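Local coordinates for PKS (Streptomyces albus, PDB 4OQJ), which probably catalyses chain-elongating decarboxylative condensation as the ketosynthase domain of a modular "AT-less" polyketide synthase making the antibiotic oxazolomycin, at residues P105-F110 with A173-Y178; C113-L118 with Y697-V702; G133-V138 with V200-L205. All blocks are in the same frame, centred on the assembly; numbering follows the deposited sequence.

How the interactions relate
The three contacts lie in or against the N-terminal half of the thiolase-type ketosynthase fold. Interactions 1 and 2 share helix 105-121, their centres about 12 Å apart, and touch where T176 packs on A114. Interaction 3, centred about 14 Å from interaction 1 and about 20 Å from interaction 2, which it does not touch, joins strand 132-138 to helix 195-209. F110 and Q106 of helix 105-121 pack on A136 and V138 of this strand, whereas its Y135 faces helix 195-209. Along the chain interaction 1 crosses both others, and interaction 3 is nested inside interaction 2. Interactions 1 and 3 reach the second subunit; interaction 2 brings in the segment near the end of the modelled chain.

Interaction 1 (P105-F110 with A173-Y178). With K (potassium ion), chain B.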
# COMPACT_ATOMS: atom_id res chain seq x y z
N PRO A 105 14.36 -14.35 7.18
CA PRO A 105 14.19 -14.05 8.61
C PRO A 105 13.34 -12.80 8.88
O PRO A 105 12.68 -12.74 9.90
CB PRO A 105 15.62 -13.81 9.09
CG PRO A 105 16.49 -14.50 8.11
CD PRO A 105 15.78 -14.48 6.80
N GLN A 106 13.36 -11.82 7.99
CA GLN A 106 12.52 -10.65 8.20
C GLN A 106 11.03 -11.03 8.26
O GLN A 106 10.28 -10.46 9.05
CB GLN A 106 12.75 -9.62 7.09
CG GLN A 106 14.18 -9.11 7.02
CD GLN A 106 14.37 -8.08 5.94
OE1 GLN A 106 14.72 -6.93 6.21
NE2 GLN A 106 14.12 -8.48 4.70
N GLN A 107 10.62 -11.99 7.43
CA GLN A 107 9.22 -12.42 7.38
C GLN A 107 8.89 -13.32 8.55
O GLN A 107 7.79 -13.25 9.09
CB GLN A 107 8.92 -13.14 6.05
CG GLN A 107 9.08 -12.23 4.85
CD GLN A 107 8.40 -12.70 3.58
OE1 GLN A 107 7.41 -13.43 3.61
NE2 GLN A 107 8.92 -12.25 2.45
N ARG A 108 9.85 -14.15 8.97
CA ARG A 108 9.66 -14.97 10.17
C ARG A 108 9.51 -14.11 11.40
O ARG A 108 8.62 -14.33 12.22
CB ARG A 108 10.84 -15.92 10.36
CG ARG A 108 10.85 -17.10 9.40
CD ARG A 108 12.01 -17.98 9.69
NE ARG A 108 13.13 -17.88 8.76
CZ ARG A 108 14.41 -18.05 9.11
NH1 ARG A 108 14.76 -18.21 10.38
NH2 ARG A 108 15.35 -18.04 8.18
N GLN A 109 10.39 -13.13 11.55
CA GLN A 109 10.33 -12.24 12.70
C GLN A 109 9.06 -11.40 12.66
O GLN A 109 8.46 -11.13 13.71
CB GLN A 109 11.58 -11.36 12.75
CG GLN A 109 12.83 -12.13 13.11
CD GLN A 109 12.85 -12.57 14.55
OE1 GLN A 109 12.57 -11.78 15.45
NE2 GLN A 109 13.19 -13.83 14.79
N PHE A 110 8.62 -10.99 11.47
CA PHE A 110 7.39 -10.19 11.40
C PHE A 110 6.20 -11.04 11.82
O PHE A 110 5.29 -10.56 12.49
CB PHE A 110 7.11 -9.60 10.02
CG PHE A 110 5.88 -8.75 10.02
CD1 PHE A 110 5.92 -7.48 10.60
CD2 PHE A 110 4.67 -9.24 9.58
CE1 PHE A 110 4.77 -6.71 10.67
CE2 PHE A 110 3.52 -8.47 9.65
CZ PHE A 110 3.57 -7.21 10.19
N ALA A 173 3.01 -9.81 4.13
CA ALA A 173 1.70 -9.52 4.68
C ALA A 173 0.78 -10.71 4.48
O ALA A 173 0.04 -11.05 5.39
CB ALA A 173 1.10 -8.26 4.04
N THR A 174 0.83 -11.35 3.31
CA THR A 174 -0.07 -12.46 3.05
C THR A 174 0.31 -13.75 3.82
O THR A 174 -0.57 -14.51 4.20
CB THR A 174 -0.13 -12.78 1.56
OG1 THR A 174 1.19 -13.12 1.08
CG2 THR A 174 -0.69 -11.59 0.79
N ARG A 175 1.60 -14.01 4.02
CA ARG A 175 2.01 -15.13 4.88
C ARG A 175 1.42 -14.95 6.26
O ARG A 175 0.89 -15.90 6.84
CB ARG A 175 3.53 -15.22 4.99
CG ARG A 175 4.00 -16.38 5.90
CD ARG A 175 5.50 -16.44 6.02
NE ARG A 175 6.11 -15.95 4.81
CZ ARG A 175 6.17 -16.64 3.68
NH1 ARG A 175 6.70 -16.08 2.60
NH2 ARG A 175 5.72 -17.88 3.62
N THR A 176 1.47 -13.72 6.76
CA THR A 176 0.92 -13.42 8.07
C THR A 176 -0.59 -13.62 8.06
O THR A 176 -1.15 -14.20 8.99
CB THR A 176 1.29 -11.99 8.52
OG1 THR A 176 2.72 -11.88 8.54
CG2 THR A 176 0.76 -11.67 9.89
N ALA A 177 -1.26 -13.16 7.00
CA ALA A 177 -2.72 -13.31 6.93
C ALA A 177 -3.09 -14.79 6.92
O ALA A 177 -4.04 -15.22 7.59
CB ALA A 177 -3.25 -12.62 5.70
N TYR A 178 -2.35 -15.59 6.16
CA TYR A 178 -2.64 -17.01 6.04
C TYR A 178 -2.39 -17.77 7.34
O TYR A 178 -3.15 -18.67 7.71
CB TYR A 178 -1.80 -17.63 4.92
CG TYR A 178 -2.02 -19.11 4.81
CD1 TYR A 178 -3.25 -19.62 4.40
CD2 TYR A 178 -1.00 -20.02 5.13
CE1 TYR A 178 -3.48 -20.98 4.31
CE2 TYR A 178 -1.22 -21.40 5.03
CZ TYR A 178 -2.47 -21.86 4.63
OH TYR A 178 -2.73 -23.21 4.53
K K B . -4.90 -23.62 6.45
O HOH W 1 -3.15 -21.59 7.84
O HOH W 2 -3.55 -26.40 5.68
O HOH W 3 -7.62 -25.06 7.13
O HOH W 4 -5.61 -24.06 9.19
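A helix-helix contact of the thiolase-type N-terminal half joins the start of helix 105-121 to helix 171-180 through Q107 with R175 and F110 with T176. The polar half is a two-nitrogen grip on one oxygen: R175 NH1 donates to Q107 OE1 at 2.9 Å and R175 NE to the same Q107 OE1 at 3.1 Å. OE1 lies in the guanidinium plane at its NE/NH1 edge, yet both donors come from one face of the amide, NH1 well above the carbonyl plane and NE less so, in keeping with the angle of 36° between the amide and guanidinium planes. The arginine chain starts with CG anti to the backbone N (chi1 180°) and then bends at chi3, which swings this edge toward the glutamine. The NH1 group has a second acceptor in I165 O, and Q107 NE2 makes a weak bond to D168 O, so both partners are tied to the chain before helix 171-180.

In the second pair a hydroxyl oxygen meets the C-H rim of a phenyl ring: T176 OG1 sits in the ring plane of F110, 3.4 Å from F110 CD2 at the edge. That hydroxyl bonds to V172 O, one helical turn back.

Two residues after T176, Y178 OH binds the potassium ion at 2.9 Å, together with waters and the backbone oxygens of S292 and K294 of the second subunit. Helix 171-180 therefore lies between helix 105-121 and the neighbouring subunit, while A173 and A177 pack on strand 186-190 of the mixed sheet.

Interaction 2 (C113-L118 with Y697-V702); sequences CAYEAL and YPFERV
Y115 leaves helix 105-121 toward segment 697-702, and its atoms record the contact one by one. Y115 CB lies 4.1 Å from F699 CZ, and Y115 CG is equally near that atom. Further out, Y115 CD1 approaches F699 CZ to 3.8 Å, the nearest point between the two rings. Next along the ring, Y115 CE1 meets Y697 CB, also at 3.8 Å, and at the tip Y115 OH stands obliquely to the Y697 ring. With chi1 at -172°, CG stands anti to the backbone N, which carries the ring outward from the helix to these two aromatic residues.

The ring pair is an offset edge-to-face (T-shaped) stack: the F699 edge points at a face of Y115, with centroids 5.5 Å apart and planes at 75°. F699 CE1 lies above that face, displaced toward the rim. E116 lines the edge of F699: E116 CG lies in the plane of the phenyl ring, and E116 OE2 comes to 3.5 Å from F699 CE2, with the carboxylate turned 52° to the ring. This is probably favourable, since the rim carries partial positive charge.

The carboxylate has stronger partners. OE2 forms a salt bridge with R31 of strand 23-31 and accepts a hydrogen bond from a water 2.7 Å from E116 OE2; the same water donates to Y697 O, bridging the two segments.

Segment 697-702, with its YPFER sequence, returns from far along the chain to lie against the ketosynthase, consistent with the linkers of related synthases. It runs between helix 105-121 and helix 474-490, where A476 meets Y697 and P698. Y115, A114 and L118 also pack on L180 of helix 171-180.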
# COMPACT_ATOMS: atom_id res chain seq x y z
N CYS A 113 6.22 -11.41 15.53
CA CYS A 113 5.91 -10.10 16.13
C CYS A 113 4.40 -9.75 16.01
O CYS A 113 3.80 -9.21 16.95
CB CYS A 113 6.75 -9.01 15.48
SG CYS A 113 6.64 -7.41 16.34
N ALA A 114 3.81 -10.04 14.86
CA ALA A 114 2.38 -9.80 14.65
C ALA A 114 1.53 -10.66 15.59
O ALA A 114 0.54 -10.18 16.14
CB ALA A 114 2.00 -10.08 13.20
N TYR A 115 1.91 -11.92 15.74
CA TYR A 115 1.28 -12.82 16.70
C TYR A 115 1.31 -12.18 18.09
O TYR A 115 0.29 -12.12 18.76
CB TYR A 115 1.99 -14.17 16.67
CG TYR A 115 1.35 -15.31 17.46
CD1 TYR A 115 1.37 -15.33 18.85
CD2 TYR A 115 0.81 -16.41 16.81
CE1 TYR A 115 0.81 -16.40 19.57
CE2 TYR A 115 0.26 -17.47 17.50
CZ TYR A 115 0.26 -17.47 18.88
OH TYR A 115 -0.28 -18.53 19.55
N GLU A 116 2.48 -11.69 18.50
CA GLU A 116 2.64 -11.05 19.80
C GLU A 116 1.76 -9.82 19.93
O GLU A 116 1.19 -9.59 20.99
CB GLU A 116 4.09 -10.65 20.06
CG GLU A 116 5.04 -11.79 20.39
CD GLU A 116 6.52 -11.35 20.40
OE1 GLU A 116 6.83 -10.29 19.81
OE2 GLU A 116 7.37 -12.07 20.99
N ALA A 117 1.66 -9.02 18.86
CA ALA A 117 0.87 -7.79 18.92
C ALA A 117 -0.61 -8.09 19.14
O ALA A 117 -1.29 -7.41 19.91
CB ALA A 117 1.07 -6.96 17.67
N LEU A 118 -1.11 -9.12 18.45
CA LEU A 118 -2.51 -9.52 18.60
C LEU A 118 -2.74 -10.13 19.98
O LEU A 118 -3.76 -9.86 20.62
CB LEU A 118 -2.90 -10.51 17.50
CG LEU A 118 -3.12 -9.84 16.14
CD1 LEU A 118 -2.99 -10.82 15.02
CD2 LEU A 118 -4.49 -9.18 16.14
N TYR A 697 3.45 -15.30 23.76
CA TYR A 697 3.82 -16.70 23.61
C TYR A 697 5.34 -16.93 23.68
O TYR A 697 6.12 -16.15 23.12
CB TYR A 697 3.28 -17.24 22.27
CG TYR A 697 3.38 -18.75 22.17
CD1 TYR A 697 2.37 -19.57 22.65
CD2 TYR A 697 4.51 -19.35 21.62
CE1 TYR A 697 2.46 -20.95 22.57
CE2 TYR A 697 4.61 -20.74 21.53
CZ TYR A 697 3.58 -21.53 22.02
OH TYR A 697 3.66 -22.92 21.96
N PRO A 698 5.77 -18.00 24.39
CA PRO A 698 7.21 -18.30 24.47
C PRO A 698 7.67 -19.13 23.28
O PRO A 698 7.89 -20.34 23.38
CB PRO A 698 7.33 -19.06 25.78
CG PRO A 698 6.02 -19.76 25.92
CD PRO A 698 4.99 -18.84 25.32
N PHE A 699 7.83 -18.47 22.13
CA PHE A 699 8.19 -19.13 20.89
C PHE A 699 9.42 -20.00 21.09
O PHE A 699 10.37 -19.58 21.72
CB PHE A 699 8.46 -18.11 19.80
CG PHE A 699 7.29 -17.22 19.50
CD1 PHE A 699 6.22 -17.70 18.75
CD2 PHE A 699 7.26 -15.92 19.97
CE1 PHE A 699 5.14 -16.87 18.46
CE2 PHE A 699 6.18 -15.11 19.70
CZ PHE A 699 5.13 -15.57 18.95
N GLU A 700 9.39 -21.21 20.54
CA GLU A 700 10.55 -22.09 20.69
C GLU A 700 11.73 -21.50 19.94
O GLU A 700 11.58 -21.10 18.79
CB GLU A 700 10.24 -23.50 20.17
CG GLU A 700 11.28 -24.54 20.62
CD GLU A 700 10.73 -25.95 20.65
OE1 GLU A 700 9.61 -26.15 21.18
OE2 GLU A 700 11.42 -26.87 20.15
N ARG A 701 12.88 -21.41 20.59
CA ARG A 701 14.07 -20.83 19.94
C ARG A 701 14.81 -21.84 19.07
O ARG A 701 15.92 -22.25 19.41
CB ARG A 701 15.04 -20.26 20.97
CG ARG A 701 14.52 -19.11 21.81
CD ARG A 701 15.49 -18.79 22.96
NE ARG A 701 16.77 -18.26 22.49
CZ ARG A 701 17.88 -18.98 22.31
NH1 ARG A 701 17.90 -20.28 22.56
NH2 ARG A 701 18.98 -18.38 21.88
N VAL A 702 14.20 -22.23 17.96
CA VAL A 702 14.84 -23.14 17.01
C VAL A 702 15.52 -22.35 15.90
O VAL A 702 14.91 -21.50 15.25
CB VAL A 702 13.80 -24.12 16.39
CG1 VAL A 702 14.49 -25.16 15.52
CG2 VAL A 702 12.99 -24.78 17.47
O HOH W 5 6.68 -13.63 23.07

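Interaction 3 (G133-V138 with V200-L205)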
# COMPACT_ATOMS: atom_id res chain seq x y z
N GLY A 133 -7.21 -6.54 8.84
CA GLY A 133 -6.29 -6.28 7.75
C GLY A 133 -4.85 -6.21 8.22
O GLY A 133 -4.59 -6.17 9.43
N VAL A 134 -3.92 -6.21 7.28
CA VAL A 134 -2.52 -6.06 7.61
C VAL A 134 -1.75 -5.34 6.51
O VAL A 134 -1.80 -5.73 5.32
CB VAL A 134 -1.84 -7.44 7.92
CG1 VAL A 134 -2.06 -8.44 6.81
CG2 VAL A 134 -0.35 -7.26 8.21
N TYR A 135 -1.04 -4.30 6.92
CA TYR A 135 -0.15 -3.53 6.05
C TYR A 135 1.26 -3.60 6.61
O TYR A 135 1.52 -3.18 7.73
CB TYR A 135 -0.63 -2.08 5.95
CG TYR A 135 -1.96 -1.96 5.24
CD1 TYR A 135 -3.17 -2.11 5.92
CD2 TYR A 135 -2.01 -1.75 3.87
CE1 TYR A 135 -4.39 -2.03 5.23
CE2 TYR A 135 -3.20 -1.66 3.20
CZ TYR A 135 -4.38 -1.80 3.87
OH TYR A 135 -5.55 -1.71 3.12
N ALA A 136 2.19 -4.14 5.84
CA ALA A 136 3.53 -4.37 6.37
C ALA A 136 4.58 -4.36 5.27
O ALA A 136 4.27 -4.62 4.11
CB ALA A 136 3.57 -5.69 7.10
N GLY A 137 5.82 -4.05 5.64
CA GLY A 137 6.92 -4.05 4.69
C GLY A 137 8.17 -4.63 5.31
O GLY A 137 8.34 -4.54 6.52
N VAL A 138 9.04 -5.22 4.50
CA VAL A 138 10.34 -5.66 4.96
C VAL A 138 11.41 -5.00 4.12
O VAL A 138 11.17 -4.50 3.02
CB VAL A 138 10.49 -7.20 4.91
CG1 VAL A 138 9.47 -7.87 5.85
CG2 VAL A 138 10.32 -7.71 3.49
N VAL A 200 1.11 2.43 8.61
CA VAL A 200 0.17 2.93 9.60
C VAL A 200 -0.88 3.81 8.92
O VAL A 200 -2.08 3.70 9.18
CB VAL A 200 0.89 3.71 10.73
CG1 VAL A 200 -0.10 4.50 11.58
CG2 VAL A 200 1.67 2.75 11.63
N HIS A 201 -0.43 4.70 8.03
CA HIS A 201 -1.35 5.58 7.33
C HIS A 201 -2.38 4.78 6.53
O HIS A 201 -3.59 5.06 6.59
CB HIS A 201 -0.57 6.50 6.41
CG HIS A 201 -1.42 7.30 5.49
ND1 HIS A 201 -2.05 8.46 5.88
CD2 HIS A 201 -1.71 7.13 4.18
CE1 HIS A 201 -2.69 8.98 4.84
NE2 HIS A 201 -2.51 8.19 3.80
N LEU A 202 -1.92 3.77 5.79
CA LEU A 202 -2.86 3.02 4.95
C LEU A 202 -3.80 2.16 5.80
O LEU A 202 -4.97 2.00 5.46
CB LEU A 202 -2.11 2.15 3.94
CG LEU A 202 -1.31 2.95 2.90
CD1 LEU A 202 -0.47 2.00 2.06
CD2 LEU A 202 -2.23 3.79 2.02
N ALA A 203 -3.29 1.63 6.92
CA ALA A 203 -4.14 0.89 7.85
C ALA A 203 -5.28 1.78 8.38
O ALA A 203 -6.44 1.37 8.41
CB ALA A 203 -3.33 0.36 8.99
N CYS A 204 -4.94 3.01 8.77
CA CYS A 204 -5.97 3.95 9.23
C CYS A 204 -6.96 4.28 8.11
O CYS A 204 -8.16 4.32 8.34
CB CYS A 204 -5.32 5.22 9.76
SG CYS A 204 -4.37 4.99 11.29
N LEU A 205 -6.47 4.51 6.89
CA LEU A 205 -7.37 4.77 5.75
C LEU A 205 -8.32 3.59 5.53
O LEU A 205 -9.54 3.76 5.33
CB LEU A 205 -6.58 5.02 4.47
CG LEU A 205 -6.68 6.41 3.86
CD1 LEU A 205 -6.29 7.50 4.87
CD2 LEU A 205 -5.79 6.48 2.64
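Y135, L202 and A203 carry this contact between strand 132-138 and helix 195-209, and Y135 has the most area buried of the three. It is helix-on-sheet packing of the thiolase fold, at the face where the two subunits meet. The phenol ring is laid against the helix so that one face receives L202 and A203 together. L202 CB stands over that face, 4.2 Å from the ring centroid and 24° off the normal, a CH-pi contact; its nearest ring atom is Y135 CD2, at 3.9 Å. The leucine side chain and the tyrosine cross at about a right angle.

A203 supplies mostly backbone. A203 CA comes to 3.7 Å from Y135 CD1, and the methyl carbon A203 CB to 3.9 Å from the same Y135 CD1. A203 N sits above the same face as L202 CB, displaced toward the rim. The small side chain is consistent with the close approach of strand and helix here: the CA atoms of Y135 and A203 are 6.2 Å apart. Chi1 of Y135 is -66°, setting CG anti to the carbonyl carbon, and from there the ring runs alongside the helix until its OH reaches S206 OG, one turn beyond L202, in a hydrogen bond.

Around these residues, Y135 and L202 both touch T189 of strand 186-190, while A203 packs on A215 and A217 of strand 214-221. Y135 also packs on L202 of the second subunit, and L202 on Y135 of that subunit, placing the contact at the dimer interface.

The chemistry is therefore divided: dispersion and CH-pi contact over the ring face, with the polar end of the tyrosine satisfied by a serine of the same helix, which restrains the ring.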